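Local coordinates for NEQ011 (Nanoarchaeum equitans Kin4-M, PDB 6GQ8), which binds iron and probably reduces superoxide, as a superoxide reductase of the desulfoferrodoxin family, at residues 16-29 and 77-91. Residues are numbered along the deposited sequence; the frame is centred on the assembly and turned at random.
Sequences IEKEGELYKITIEV and PKAIVYAKLEGKGKL
Tyr23 and Ala83, Ile25 and Val81, and Ile27 and Ala79 are the hydrogen-bonded pairs that join strand 22-29 to strand 78-84 antiparallel, and their side chains lie on the inward face. Most of the bonds are short and near-linear, as in Ile25 N to Val81 O (2.9 Å, 174°); the return bond from Ala83 N to Tyr23 O is longer. Val29 N to Pro77 O (2.9 Å) closes the series.

Between the two sheets, Leu91 CD1 from strand 89-97 meets Ile16 CD1 tip to tip at 3.6 Å, and Ile25 CD1 reaches the same Leu91 methyl at 3.7 Å. Small Ala79 and Ala83 leave room for Ile63 and Ile60 of strand 58-65. The ring of Tyr23 has Lys18 CD over one face and Leu85 O in plane at its edge, while its CD2 touches Leu85 CD1 at 3.7 Å.

The other face is partly covered by a second subunit, where apolar Ile80 and Tyr82 suit the interface. Lys24, with CG anti to the backbone N (chi1 176°), runs extended beside Tyr82, pointing the same way, its methylenes also covering Ile80 CG2. Glu19 OE2 approaches the Tyr82 ring edge in plane, 3.7 Å from CE1. Glu28 lays its carboxylate carbon CD 3.8 Å from Lys78 CD, the charges near but not in salt-bridge contact; Lys78 also makes a cation-pi contact with Tyr82 of the second subunit. With an alanine at Glu28, the Lys78 methylenes would probably lose cover and its ammonium a nearby negative charge. Lys84 NZ forms a salt bridge to Glu21 OE2 (3.2 Å), its hydrogen bond weak.

Ile80, Ala83 and Lys84 pair with a strand of the second subunit, continuing the sheet across the interface. This three-stranded antiparallel sheet, its hairpin closed by a type II' beta turn from Glu19 to Leu22 with Gly20 suited to the positive phi, packs on a second sheet in the immunoglobulin-like beta-sandwich of superoxide reductases.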
loop_
_atom_site.group_PDB
_atom_site.type_symbol
_atom_site.label_atom_id
_atom_site.label_comp_id
_atom_site.label_asym_id
_atom_site.label_seq_id
_atom_site.Cartn_x
_atom_site.Cartn_y
_atom_site.Cartn_z
ATOM N N ILE A 16 -19.611 -11.812 5.239
ATOM C CA ILE A 16 -19.898 -10.784 6.232
ATOM C C ILE A 16 -20.484 -11.440 7.473
ATOM O O ILE A 16 -21.435 -12.223 7.375
ATOM C CB ILE A 16 -20.867 -9.719 5.682
ATOM C CG1 ILE A 16 -20.305 -9.083 4.409
ATOM C CG2 ILE A 16 -21.145 -8.654 6.732
ATOM C CD1 ILE A 16 -21.311 -8.239 3.655
ATOM N N GLU A 17 -19.911 -11.132 8.636
ATOM C CA GLU A 17 -20.476 -11.524 9.923
ATOM C C GLU A 17 -20.518 -10.306 10.830
ATOM O O GLU A 17 -19.514 -9.604 10.981
ATOM C CB GLU A 17 -19.688 -12.652 10.600
ATOM C CG GLU A 17 -19.516 -13.904 9.759
ATOM C CD GLU A 17 -18.859 -15.036 10.532
ATOM O OE1 GLU A 17 -18.694 -14.903 11.764
ATOM O OE2 GLU A 17 -18.524 -16.066 9.910
ATOM N N LYS A 18 -21.675 -10.065 11.439
ATOM C CA LYS A 18 -21.865 -8.930 12.332
ATOM C C LYS A 18 -21.475 -9.344 13.744
ATOM O O LYS A 18 -22.068 -10.267 14.314
ATOM C CB LYS A 18 -23.317 -8.454 12.287
ATOM C CG LYS A 18 -23.592 -7.142 13.008
ATOM C CD LYS A 18 -22.931 -5.968 12.307
ATOM C CE LYS A 18 -23.165 -4.668 13.062
ATOM N NZ LYS A 18 -24.612 -4.450 13.334
ATOM N N GLU A 19 -20.468 -8.673 14.297
ATOM C CA GLU A 19 -19.973 -8.941 15.647
ATOM C C GLU A 19 -20.057 -7.653 16.459
ATOM O O GLU A 19 -19.145 -6.821 16.413
ATOM C CB GLU A 19 -18.549 -9.487 15.601
ATOM C CG GLU A 19 -18.440 -10.842 14.924
ATOM C CD GLU A 19 -17.041 -11.421 14.981
ATOM O OE1 GLU A 19 -16.913 -12.664 14.949
ATOM O OE2 GLU A 19 -16.071 -10.636 15.080
ATOM N N GLY A 20 -21.145 -7.495 17.207
ATOM C CA GLY A 20 -21.332 -6.274 17.971
ATOM C C GLY A 20 -21.454 -5.074 17.056
ATOM O O GLY A 20 -22.279 -5.045 16.135
ATOM N N GLU A 21 -20.611 -4.069 17.294
ATOM C CA GLU A 21 -20.579 -2.890 16.440
ATOM C C GLU A 21 -19.846 -3.135 15.133
ATOM O O GLU A 21 -19.975 -2.327 14.208
ATOM C CB GLU A 21 -19.874 -1.735 17.153
ATOM C CG GLU A 21 -20.558 -1.185 18.378
ATOM C CD GLU A 21 -19.750 -0.067 19.003
ATOM O OE1 GLU A 21 -19.711 0.023 20.247
ATOM O OE2 GLU A 21 -19.122 0.703 18.247
ATOM N N LEU A 22 -19.101 -4.229 15.036
ATOM C CA LEU A 22 -18.170 -4.457 13.942
ATOM C C LEU A 22 -18.746 -5.417 12.912
ATOM O O LEU A 22 -19.414 -6.396 13.263
ATOM C CB LEU A 22 -16.856 -5.019 14.484
ATOM C CG LEU A 22 -16.003 -4.053 15.305
ATOM C CD1 LEU A 22 -14.681 -4.690 15.703
ATOM C CD2 LEU A 22 -15.779 -2.771 14.535
ATOM N N TYR A 23 -18.492 -5.127 11.639
ATOM C CA TYR A 23 -18.665 -6.111 10.580
ATOM C C TYR A 23 -17.349 -6.860 10.420
ATOM O O TYR A 23 -16.303 -6.242 10.190
ATOM C CB TYR A 23 -19.074 -5.459 9.260
ATOM C CG TYR A 23 -20.506 -4.975 9.208
ATOM C CD1 TYR A 23 -21.549 -5.858 8.946
ATOM C CD2 TYR A 23 -20.818 -3.634 9.400
ATOM C CE1 TYR A 23 -22.862 -5.420 8.891
ATOM C CE2 TYR A 23 -22.127 -3.190 9.346
ATOM C CZ TYR A 23 -23.145 -4.086 9.093
ATOM O OH TYR A 23 -24.448 -3.642 9.039
ATOM N N LYS A 24 -17.400 -8.183 10.543
ATOM C CA LYS A 24 -16.237 -9.029 10.304
ATOM C C LYS A 24 -16.298 -9.480 8.851
ATOM O O LYS A 24 -17.171 -10.268 8.473
ATOM C CB LYS A 24 -16.219 -10.216 11.262
ATOM C CG LYS A 24 -15.096 -11.207 11.012
ATOM C CD LYS A 24 -15.259 -12.455 11.869
ATOM C CE LYS A 24 -14.148 -13.460 11.606
ATOM N NZ LYS A 24 -14.347 -14.720 12.370
ATOM N N ILE A 25 -15.371 -8.983 8.041
ATOM C CA ILE A 25 -15.447 -9.099 6.592
ATOM C C ILE A 25 -14.275 -9.955 6.134
ATOM O O ILE A 25 -13.113 -9.540 6.236
ATOM C CB ILE A 25 -15.431 -7.725 5.910
ATOM C CG1 ILE A 25 -16.589 -6.865 6.429
ATOM C CG2 ILE A 25 -15.532 -7.874 4.404
ATOM C CD1 ILE A 25 -16.431 -5.384 6.143
ATOM N N THR A 26 -14.576 -11.152 5.640
ATOM C CA THR A 26 -13.571 -12.055 5.101
ATOM C C THR A 26 -13.570 -11.931 3.583
ATOM O O THR A 26 -14.633 -11.940 2.954
ATOM C CB THR A 26 -13.848 -13.504 5.514
ATOM O OG1 THR A 26 -13.921 -13.598 6.942
ATOM C CG2 THR A 26 -12.744 -14.427 5.009
ATOM N N ILE A 27 -12.380 -11.806 3.002
ATOM C CA ILE A 27 -12.208 -11.743 1.557
ATOM C C ILE A 27 -11.214 -12.826 1.170
ATOM O O ILE A 27 -10.110 -12.884 1.723
ATOM C CB ILE A 27 -11.711 -10.361 1.090
ATOM C CG1 ILE A 27 -12.570 -9.244 1.687
ATOM C CG2 ILE A 27 -11.739 -10.272 -0.426
ATOM C CD1 ILE A 27 -11.835 -7.934 1.830
ATOM N N GLU A 28 -11.606 -13.689 0.236
ATOM C CA GLU A 28 -10.738 -14.762 -0.229
ATOM C C GLU A 28 -10.847 -14.880 -1.739
ATOM O O GLU A 28 -11.954 -14.925 -2.283
ATOM C CB GLU A 28 -11.105 -16.096 0.438
ATOM C CG GLU A 28 -10.156 -17.240 0.106
ATOM C CD GLU A 28 -10.439 -18.502 0.907
ATOM O OE1 GLU A 28 -11.477 -18.557 1.600
ATOM O OE2 GLU A 28 -9.620 -19.443 0.840
ATOM N N VAL A 29 -9.698 -14.929 -2.411
ATOM C CA VAL A 29 -9.634 -15.145 -3.853
ATOM C C VAL A 29 -9.258 -16.599 -4.096
ATOM O O VAL A 29 -8.300 -17.108 -3.500
ATOM C CB VAL A 29 -8.626 -14.194 -4.520
ATOM C CG1 VAL A 29 -8.584 -14.442 -6.023
ATOM C CG2 VAL A 29 -8.985 -12.743 -4.226
ATOM N N PRO A 77 -4.091 -15.529 -0.598
ATOM C CA PRO A 77 -4.999 -14.412 -0.913
ATOM C C PRO A 77 -6.296 -14.489 -0.112
ATOM O O PRO A 77 -7.389 -14.672 -0.658
ATOM C CB PRO A 77 -5.223 -14.588 -2.420
ATOM C CG PRO A 77 -5.086 -16.048 -2.643
ATOM C CD PRO A 77 -4.028 -16.520 -1.686
ATOM N N LYS A 78 -6.168 -14.382 1.210
ATOM C CA LYS A 78 -7.308 -14.416 2.119
ATOM C C LYS A 78 -7.032 -13.476 3.282
ATOM O O LYS A 78 -5.937 -13.497 3.849
ATOM C CB LYS A 78 -7.566 -15.837 2.636
ATOM C CG LYS A 78 -8.656 -15.920 3.697
ATOM C CD LYS A 78 -8.866 -17.347 4.182
ATOM C CE LYS A 78 -9.981 -17.408 5.216
ATOM N NZ LYS A 78 -10.308 -18.804 5.622
ATOM N N ALA A 79 -8.020 -12.659 3.637
ATOM C CA ALA A 79 -7.833 -11.708 4.721
ATOM C C ALA A 79 -9.162 -11.448 5.409
ATOM O O ALA A 79 -10.226 -11.511 4.787
ATOM C CB ALA A 79 -7.237 -10.388 4.220
ATOM N N ILE A 80 -9.084 -11.154 6.703
ATOM C CA ILE A 80 -10.235 -10.751 7.497
ATOM C C ILE A 80 -9.946 -9.369 8.063
ATOM O O ILE A 80 -8.893 -9.153 8.676
ATOM C CB ILE A 80 -10.539 -11.754 8.624
ATOM C CG1 ILE A 80 -10.668 -13.171 8.062
ATOM C CG2 ILE A 80 -11.815 -11.364 9.362
ATOM C CD1 ILE A 80 -11.114 -14.195 9.088
ATOM N N VAL A 81 -10.858 -8.428 7.824
ATOM C CA VAL A 81 -10.760 -7.083 8.368
ATOM C C VAL A 81 -12.050 -6.791 9.121
ATOM O O VAL A 81 -13.029 -7.534 9.040
ATOM C CB VAL A 81 -10.504 -6.009 7.287
ATOM C CG1 VAL A 81 -9.164 -6.248 6.594
ATOM C CG2 VAL A 81 -11.647 -5.959 6.285
ATOM N N TYR A 82 -12.040 -5.679 9.855
ATOM C CA TYR A 82 -13.121 -5.312 10.762
ATOM C C TYR A 82 -13.420 -3.834 10.572
ATOM O O TYR A 82 -12.495 -3.016 10.551
ATOM C CB TYR A 82 -12.743 -5.582 12.224
ATOM C CG TYR A 82 -12.421 -7.026 12.536
ATOM C CD1 TYR A 82 -13.358 -7.849 13.145
ATOM C CD2 TYR A 82 -11.177 -7.563 12.227
ATOM C CE1 TYR A 82 -13.068 -9.168 13.435
ATOM C CE2 TYR A 82 -10.879 -8.882 12.509
ATOM C CZ TYR A 82 -11.826 -9.679 13.114
ATOM O OH TYR A 82 -11.527 -10.993 13.398
ATOM N N ALA A 83 -14.700 -3.491 10.434
ATOM C CA ALA A 83 -15.082 -2.111 10.175
ATOM C C ALA A 83 -16.413 -1.791 10.837
ATOM O O ALA A 83 -17.286 -2.654 10.966
ATOM C CB ALA A 83 -15.180 -1.829 8.672
ATOM N N LYS A 84 -16.550 -0.532 11.249
ATOM C CA LYS A 84 -17.829 0.044 11.639
ATOM C C LYS A 84 -18.430 0.713 10.410
ATOM O O LYS A 84 -17.821 1.624 9.840
ATOM C CB LYS A 84 -17.630 1.068 12.754
ATOM C CG LYS A 84 -16.991 0.508 14.010
ATOM C CD LYS A 84 -16.870 1.564 15.098
ATOM C CE LYS A 84 -16.358 0.961 16.396
ATOM N NZ LYS A 84 -16.293 1.969 17.487
ATOM N N LEU A 85 -19.612 0.268 9.994
ATOM C CA LEU A 85 -20.252 0.788 8.793
ATOM C C LEU A 85 -21.629 1.329 9.145
ATOM O O LEU A 85 -22.435 0.627 9.764
ATOM C CB LEU A 85 -20.366 -0.292 7.716
ATOM C CG LEU A 85 -19.056 -0.982 7.331
ATOM C CD1 LEU A 85 -19.315 -2.108 6.345
ATOM C CD2 LEU A 85 -18.075 0.029 6.758
ATOM N N GLU A 86 -21.896 2.566 8.738
ATOM C CA GLU A 86 -23.156 3.230 9.045
ATOM C C GLU A 86 -24.092 3.130 7.850
ATOM O O GLU A 86 -23.710 3.463 6.723
ATOM C CB GLU A 86 -22.935 4.698 9.419
ATOM C CG GLU A 86 -24.204 5.408 9.878
ATOM C CD GLU A 86 -23.981 6.879 10.169
ATOM O OE1 GLU A 86 -23.666 7.637 9.227
ATOM O OE2 GLU A 86 -24.105 7.276 11.345
ATOM N N GLY A 87 -25.310 2.668 8.100
ATOM C CA GLY A 87 -26.326 2.614 7.074
ATOM C C GLY A 87 -26.226 1.367 6.225
ATOM O O GLY A 87 -25.397 0.480 6.435
ATOM N N LYS A 88 -27.108 1.302 5.237
ATOM C CA LYS A 88 -27.129 0.197 4.295
ATOM C C LYS A 88 -26.381 0.569 3.022
ATOM O O LYS A 88 -26.191 1.744 2.698
ATOM C CB LYS A 88 -28.570 -0.210 3.976
ATOM C CG LYS A 88 -29.288 -0.816 5.171
ATOM C CD LYS A 88 -30.652 -1.372 4.802
ATOM C CE LYS A 88 -31.296 -2.051 6.002
ATOM N NZ LYS A 88 -32.676 -2.527 5.709
ATOM N N GLY A 89 -25.960 -0.462 2.299
ATOM C CA GLY A 89 -25.176 -0.270 1.096
ATOM C C GLY A 89 -24.609 -1.598 0.639
ATOM O O GLY A 89 -25.114 -2.659 1.008
ATOM N N LYS A 90 -23.549 -1.527 -0.157
ATOM C CA LYS A 90 -22.895 -2.730 -0.651
ATOM C C LYS A 90 -21.391 -2.630 -0.457
ATOM O O LYS A 90 -20.799 -1.557 -0.622
ATOM C CB LYS A 90 -23.216 -2.978 -2.131
ATOM C CG LYS A 90 -22.803 -1.858 -3.070
ATOM C CD LYS A 90 -23.265 -2.154 -4.488
ATOM C CE LYS A 90 -22.855 -1.056 -5.453
ATOM N NZ LYS A 90 -23.295 -1.362 -6.843
ATOM N N LEU A 91 -20.780 -3.755 -0.104
ATOM C CA LEU A 91 -19.331 -3.864 -0.057
ATOM C C LEU A 91 -18.800 -4.200 -1.443
ATOM O O LEU A 91 -19.420 -4.945 -2.205
ATOM C CB LEU A 91 -18.901 -4.935 0.947
ATOM C CG LEU A 91 -19.155 -4.600 2.417
ATOM C CD1 LEU A 91 -18.765 -5.765 3.307
ATOM C CD2 LEU A 91 -18.371 -3.359 2.803
HETATM O O HOH W 1 -21.231 -1.349 11.660
#